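Local coordinates for DUF6844 domain-containing protein (Francisella tularensis subsp. tularensis, PDB 4QVR) that is of unknown function but carries a DUF6844 domain and a predicted signal sequence, which would be consistent with export from the cytoplasm, at residues Leu419-Arg431 and Glu438-Pro450. Residues are numbered along the deposited sequence; the frame is centred on the assembly and turned at random.
Sequences LDIVGLKTVKRWR and ENIVYGVVLKWDP
The indole of Trp430 lies flat over Gly443, whose CA sits 3.7 Å from the centroid of the five-membered ring in a CH-pi contact. At chi1 57° the ring's CG stands between its own backbone N and carbonyl carbon, which folds the indole across the neighbouring strand. In the ring plane, NE1 of Trp430 donates to a water 2.8 Å away, and that water donates in turn to Val444 O, tying the indole edge to the partner backbone. Ile440 CG2 lies above one face of the Arg431 guanidinium and one face of the Tyr442 ring, offset toward the rim of both, while Arg431 runs extended past them. At the far end, Val422 O lies at the edge of the Trp448 indole and Ile421 CG2 packs 3.4 Å from Trp448 CD1, with Pro450 CB above one face toward its rim.

Between these aromatic ends, 424-431 and 440-448 form an antiparallel beta hairpin with paired bonds at Lys425-Lys447 and Trp430-Gly443. A classic beta bulge interrupts it: Val427 and Lys428 both face Val445, whose O takes a nearly straight bond from Val427 N (2.7 Å, 170°) and only a weak one from Lys428 N, while Val445 N donates to Lys428 O (3.0 Å). Strand 328-337 flanks 440-448 on its other side, leaving 424-433 outermost in the four-stranded sheet. Lys425 and Lys447 run side by side, their NZ atoms 4.0 Å apart; the salt bridge from Lys447 NZ to Asp449 OD2 (3.6 Å) probably offsets part of this repulsion, and the paired backbone bonds, with Val427 CG2 packed on Val445 CG1, probably hold the lysines together despite their charges.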
loop_
_atom_site.group_PDB
_atom_site.type_symbol
_atom_site.label_atom_id
_atom_site.label_comp_id
_atom_site.label_asym_id
_atom_site.label_seq_id
_atom_site.Cartn_x
_atom_site.Cartn_y
_atom_site.Cartn_z
ATOM N N LEU A 419 9.608 -7.159 -14.089
ATOM C CA LEU A 419 9.739 -6.214 -15.194
ATOM C C LEU A 419 10.835 -5.213 -14.831
ATOM O O LEU A 419 10.544 -4.117 -14.358
ATOM C CB LEU A 419 8.398 -5.513 -15.478
ATOM C CG LEU A 419 7.662 -4.711 -14.383
ATOM C CD1 LEU A 419 6.379 -4.147 -14.976
ATOM C CD2 LEU A 419 7.341 -5.517 -13.130
ATOM N N ASP A 420 12.094 -5.601 -15.043
ATOM C CA ASP A 420 13.236 -4.749 -14.663
ATOM C C ASP A 420 12.897 -3.253 -14.712
ATOM O O ASP A 420 12.532 -2.716 -15.762
ATOM C CB ASP A 420 14.543 -5.110 -15.418
ATOM C CG ASP A 420 14.355 -5.282 -16.920
ATOM O OD1 ASP A 420 13.258 -4.995 -17.444
ATOM O OD2 ASP A 420 15.324 -5.723 -17.577
ATOM N N ILE A 421 13.002 -2.607 -13.549
ATOM C CA ILE A 421 12.705 -1.187 -13.404
ATOM C C ILE A 421 13.904 -0.415 -13.925
ATOM O O ILE A 421 15.028 -0.663 -13.500
ATOM C CB ILE A 421 12.494 -0.766 -11.920
ATOM C CG1 ILE A 421 11.556 -1.717 -11.147
ATOM C CG2 ILE A 421 11.981 0.666 -11.848
ATOM C CD1 ILE A 421 10.132 -1.771 -11.652
ATOM N N VAL A 422 13.663 0.532 -14.827
ATOM C CA VAL A 422 14.745 1.326 -15.411
ATOM C C VAL A 422 14.832 2.712 -14.792
ATOM O O VAL A 422 13.828 3.287 -14.375
ATOM C CB VAL A 422 14.567 1.487 -16.945
ATOM C CG1 VAL A 422 15.668 2.361 -17.540
ATOM C CG2 VAL A 422 14.549 0.125 -17.623
ATOM N N GLY A 423 16.048 3.238 -14.733
ATOM C CA GLY A 423 16.280 4.576 -14.240
ATOM C C GLY A 423 15.897 4.764 -12.798
ATOM O O GLY A 423 14.890 5.386 -12.487
ATOM N N LEU A 424 16.703 4.204 -11.919
ATOM C CA LEU A 424 16.486 4.343 -10.499
ATOM C C LEU A 424 17.644 5.092 -9.915
ATOM O O LEU A 424 18.753 4.566 -9.880
ATOM C CB LEU A 424 16.409 2.981 -9.831
ATOM C CG LEU A 424 15.188 2.147 -10.132
ATOM C CD1 LEU A 424 15.306 0.841 -9.361
ATOM C CD2 LEU A 424 13.929 2.908 -9.737
ATOM N N LYS A 425 17.414 6.320 -9.463
ATOM C CA LYS A 425 18.499 7.056 -8.849
ATOM C C LYS A 425 18.321 7.166 -7.337
ATOM O O LYS A 425 17.221 7.373 -6.820
ATOM C CB LYS A 425 18.734 8.426 -9.507
ATOM C CG LYS A 425 17.640 9.459 -9.357
ATOM C CD LYS A 425 18.111 10.778 -9.966
ATOM C CE LYS A 425 17.042 11.859 -9.899
ATOM N NZ LYS A 425 17.495 13.153 -10.474
ATOM N N THR A 426 19.424 6.975 -6.633
ATOM C CA THR A 426 19.439 7.078 -5.204
ATOM C C THR A 426 19.469 8.553 -4.880
ATOM O O THR A 426 20.342 9.256 -5.370
ATOM C CB THR A 426 20.695 6.403 -4.656
ATOM O OG1 THR A 426 20.680 5.036 -5.060
ATOM C CG2 THR A 426 20.771 6.497 -3.119
ATOM N N VAL A 427 18.522 9.041 -4.076
ATOM C CA VAL A 427 18.544 10.453 -3.724
ATOM C C VAL A 427 18.848 10.695 -2.271
ATOM O O VAL A 427 18.955 11.837 -1.844
ATOM C CB VAL A 427 17.254 11.195 -4.107
ATOM C CG1 VAL A 427 17.070 11.169 -5.623
ATOM C CG2 VAL A 427 16.063 10.626 -3.377
ATOM N N LYS A 428 19.020 9.630 -1.505
ATOM C CA LYS A 428 19.309 9.781 -0.090
ATOM C C LYS A 428 19.838 8.475 0.456
ATOM O O LYS A 428 19.423 7.402 0.038
ATOM C CB LYS A 428 18.023 10.176 0.652
ATOM C CG LYS A 428 18.128 10.396 2.154
ATOM C CD LYS A 428 18.936 11.618 2.523
ATOM C CE LYS A 428 18.893 11.835 4.032
ATOM N NZ LYS A 428 19.791 12.945 4.453
ATOM N N ARG A 429 20.784 8.582 1.371
ATOM C CA ARG A 429 21.370 7.433 2.043
ATOM C C ARG A 429 21.502 7.898 3.485
ATOM O O ARG A 429 21.729 9.080 3.728
ATOM C CB ARG A 429 22.719 7.079 1.430
ATOM C CG ARG A 429 22.607 6.602 -0.017
ATOM C CD ARG A 429 23.827 6.953 -0.845
ATOM N NE ARG A 429 25.006 6.149 -0.557
ATOM C CZ ARG A 429 25.407 5.108 -1.285
ATOM N NH1 ARG A 429 26.511 4.450 -0.941
ATOM N NH2 ARG A 429 24.715 4.721 -2.361
ATOM N N TRP A 430 21.267 7.000 4.429
ATOM C CA TRP A 430 21.374 7.330 5.839
ATOM C C TRP A 430 21.760 6.091 6.633
ATOM O O TRP A 430 21.674 4.971 6.150
ATOM C CB TRP A 430 20.069 7.919 6.361
ATOM C CG TRP A 430 18.874 7.020 6.163
ATOM C CD1 TRP A 430 18.050 6.989 5.073
ATOM C CD2 TRP A 430 18.358 6.041 7.085
ATOM N NE1 TRP A 430 17.055 6.052 5.244
ATOM C CE2 TRP A 430 17.218 5.458 6.476
ATOM C CE3 TRP A 430 18.734 5.615 8.355
ATOM C CZ2 TRP A 430 16.467 4.471 7.100
ATOM C CZ3 TRP A 430 17.992 4.621 8.971
ATOM C CH2 TRP A 430 16.860 4.066 8.343
ATOM N N ARG A 431 22.136 6.320 7.873
ATOM C CA ARG A 431 22.635 5.297 8.741
ATOM C C ARG A 431 22.189 5.621 10.147
ATOM O O ARG A 431 22.253 6.766 10.597
ATOM C CB ARG A 431 24.157 5.331 8.641
ATOM C CG ARG A 431 24.925 4.354 9.507
ATOM C CD ARG A 431 26.412 4.558 9.305
ATOM N NE ARG A 431 27.219 3.807 10.268
ATOM C CZ ARG A 431 27.371 4.171 11.535
ATOM N NH1 ARG A 431 28.124 3.444 12.351
ATOM N NH2 ARG A 431 26.749 5.254 12.003
ATOM N N GLU A 438 24.468 -2.650 19.256
ATOM C CA GLU A 438 25.620 -2.436 18.382
ATOM C C GLU A 438 25.181 -2.520 16.919
ATOM O O GLU A 438 25.987 -2.350 16.005
ATOM C CB GLU A 438 26.706 -3.474 18.669
ATOM C CG GLU A 438 27.998 -3.276 17.876
ATOM C CD GLU A 438 29.083 -4.276 18.239
ATOM O OE1 GLU A 438 30.176 -4.218 17.633
ATOM O OE2 GLU A 438 28.849 -5.120 19.127
ATOM N N ASN A 439 23.896 -2.771 16.698
ATOM C CA ASN A 439 23.371 -2.891 15.350
ATOM C C ASN A 439 23.180 -1.551 14.653
ATOM O O ASN A 439 22.979 -0.508 15.285
ATOM C CB ASN A 439 22.061 -3.677 15.344
ATOM C CG ASN A 439 22.255 -5.130 15.731
ATOM O OD1 ASN A 439 23.308 -5.521 16.273
ATOM N ND2 ASN A 439 21.242 -5.946 15.453
ATOM N N ILE A 440 23.229 -1.614 13.331
ATOM C CA ILE A 440 23.133 -0.456 12.500
ATOM C C ILE A 440 22.165 -0.736 11.374
ATOM O O ILE A 440 22.164 -1.830 10.808
ATOM C CB ILE A 440 24.498 -0.130 11.868
ATOM C CG1 ILE A 440 25.575 -0.049 12.951
ATOM C CG2 ILE A 440 24.430 1.162 11.042
ATOM C CD1 ILE A 440 26.976 0.029 12.392
ATOM N N VAL A 441 21.350 0.270 11.064
ATOM C CA VAL A 441 20.405 0.196 9.993
ATOM C C VAL A 441 20.823 1.204 8.935
ATOM O O VAL A 441 21.171 2.345 9.234
ATOM C CB VAL A 441 18.984 0.507 10.493
ATOM C CG1 VAL A 441 17.964 0.364 9.366
ATOM C CG2 VAL A 441 18.647 -0.422 11.647
ATOM N N TYR A 442 20.821 0.755 7.695
ATOM C CA TYR A 442 21.151 1.594 6.579
ATOM C C TYR A 442 19.889 1.797 5.799
ATOM O O TYR A 442 18.978 0.966 5.856
ATOM C CB TYR A 442 22.187 0.907 5.705
ATOM C CG TYR A 442 23.477 0.641 6.426
ATOM C CD1 TYR A 442 24.490 1.581 6.433
ATOM C CD2 TYR A 442 23.667 -0.545 7.127
ATOM C CE1 TYR A 442 25.673 1.345 7.106
ATOM C CE2 TYR A 442 24.838 -0.797 7.802
ATOM C CZ TYR A 442 25.841 0.149 7.787
ATOM O OH TYR A 442 27.003 -0.101 8.461
ATOM N N GLY A 443 19.816 2.885 5.057
ATOM C CA GLY A 443 18.632 3.126 4.272
ATOM C C GLY A 443 18.923 3.920 3.042
ATOM O O GLY A 443 19.974 4.569 2.936
ATOM N N VAL A 444 17.994 3.844 2.098
ATOM C CA VAL A 444 18.080 4.593 0.855
ATOM C C VAL A 444 16.701 5.097 0.495
ATOM O O VAL A 444 15.676 4.581 0.991
ATOM C CB VAL A 444 18.580 3.734 -0.340
ATOM C CG1 VAL A 444 20.016 3.273 -0.128
ATOM C CG2 VAL A 444 17.674 2.535 -0.561
ATOM N N VAL A 445 16.695 6.118 -0.351
ATOM C CA VAL A 445 15.491 6.660 -0.938
ATOM C C VAL A 445 15.792 6.685 -2.413
ATOM O O VAL A 445 16.733 7.364 -2.857
ATOM C CB VAL A 445 15.160 8.082 -0.486
ATOM C CG1 VAL A 445 13.862 8.527 -1.147
ATOM C CG2 VAL A 445 15.045 8.157 1.037
ATOM N N LEU A 446 15.024 5.915 -3.169
ATOM C CA LEU A 446 15.223 5.821 -4.585
ATOM C C LEU A 446 14.151 6.641 -5.257
ATOM O O LEU A 446 13.053 6.785 -4.726
ATOM C CB LEU A 446 15.168 4.362 -5.054
ATOM C CG LEU A 446 16.200 3.370 -4.485
ATOM C CD1 LEU A 446 16.125 2.042 -5.227
ATOM C CD2 LEU A 446 17.618 3.894 -4.564
ATOM N N LYS A 447 14.496 7.204 -6.413
ATOM C CA LYS A 447 13.568 7.999 -7.205
ATOM C C LYS A 447 13.425 7.337 -8.572
ATOM O O LYS A 447 14.423 7.057 -9.241
ATOM C CB LYS A 447 14.068 9.430 -7.396
ATOM C CG LYS A 447 13.120 10.289 -8.220
ATOM C CD LYS A 447 13.800 11.535 -8.747
ATOM C CE LYS A 447 12.878 12.320 -9.670
ATOM N NZ LYS A 447 13.558 13.457 -10.355
ATOM N N TRP A 448 12.176 7.095 -8.957
ATOM C CA TRP A 448 11.820 6.472 -10.216
ATOM C C TRP A 448 10.950 7.429 -11.012
ATOM O O TRP A 448 10.018 8.027 -10.472
ATOM C CB TRP A 448 11.042 5.182 -9.955
ATOM C CG TRP A 448 10.587 4.470 -11.192
ATOM C CD1 TRP A 448 11.375 3.961 -12.178
ATOM C CD2 TRP A 448 9.248 4.132 -11.538
ATOM N NE1 TRP A 448 10.609 3.362 -13.137
ATOM C CE2 TRP A 448 9.297 3.444 -12.762
ATOM C CE3 TRP A 448 8.012 4.357 -10.944
ATOM C CZ2 TRP A 448 8.151 2.985 -13.404
ATOM C CZ3 TRP A 448 6.876 3.902 -11.579
ATOM C CH2 TRP A 448 6.951 3.219 -12.793
ATOM N N ASP A 449 11.254 7.546 -12.299
ATOM C CA ASP A 449 10.526 8.408 -13.215
ATOM C C ASP A 449 9.837 7.535 -14.262
ATOM O O ASP A 449 10.502 6.941 -15.110
ATOM C CB ASP A 449 11.492 9.414 -13.866
ATOM C CG ASP A 449 11.893 10.542 -12.908
ATOM O OD1 ASP A 449 10.991 11.294 -12.472
ATOM O OD2 ASP A 449 13.103 10.701 -12.618
ATOM N N PRO A 450 8.501 7.440 -14.190
ATOM C CA PRO A 450 7.714 6.630 -15.126
ATOM C C PRO A 450 7.285 7.380 -16.378
ATOM O O PRO A 450 7.688 7.013 -17.483
ATOM C CB PRO A 450 6.488 6.258 -14.303
ATOM C CG PRO A 450 6.330 7.372 -13.313
ATOM C CD PRO A 450 7.664 8.033 -13.130
HETATM O O HOH W 1 14.883 5.401 3.582
#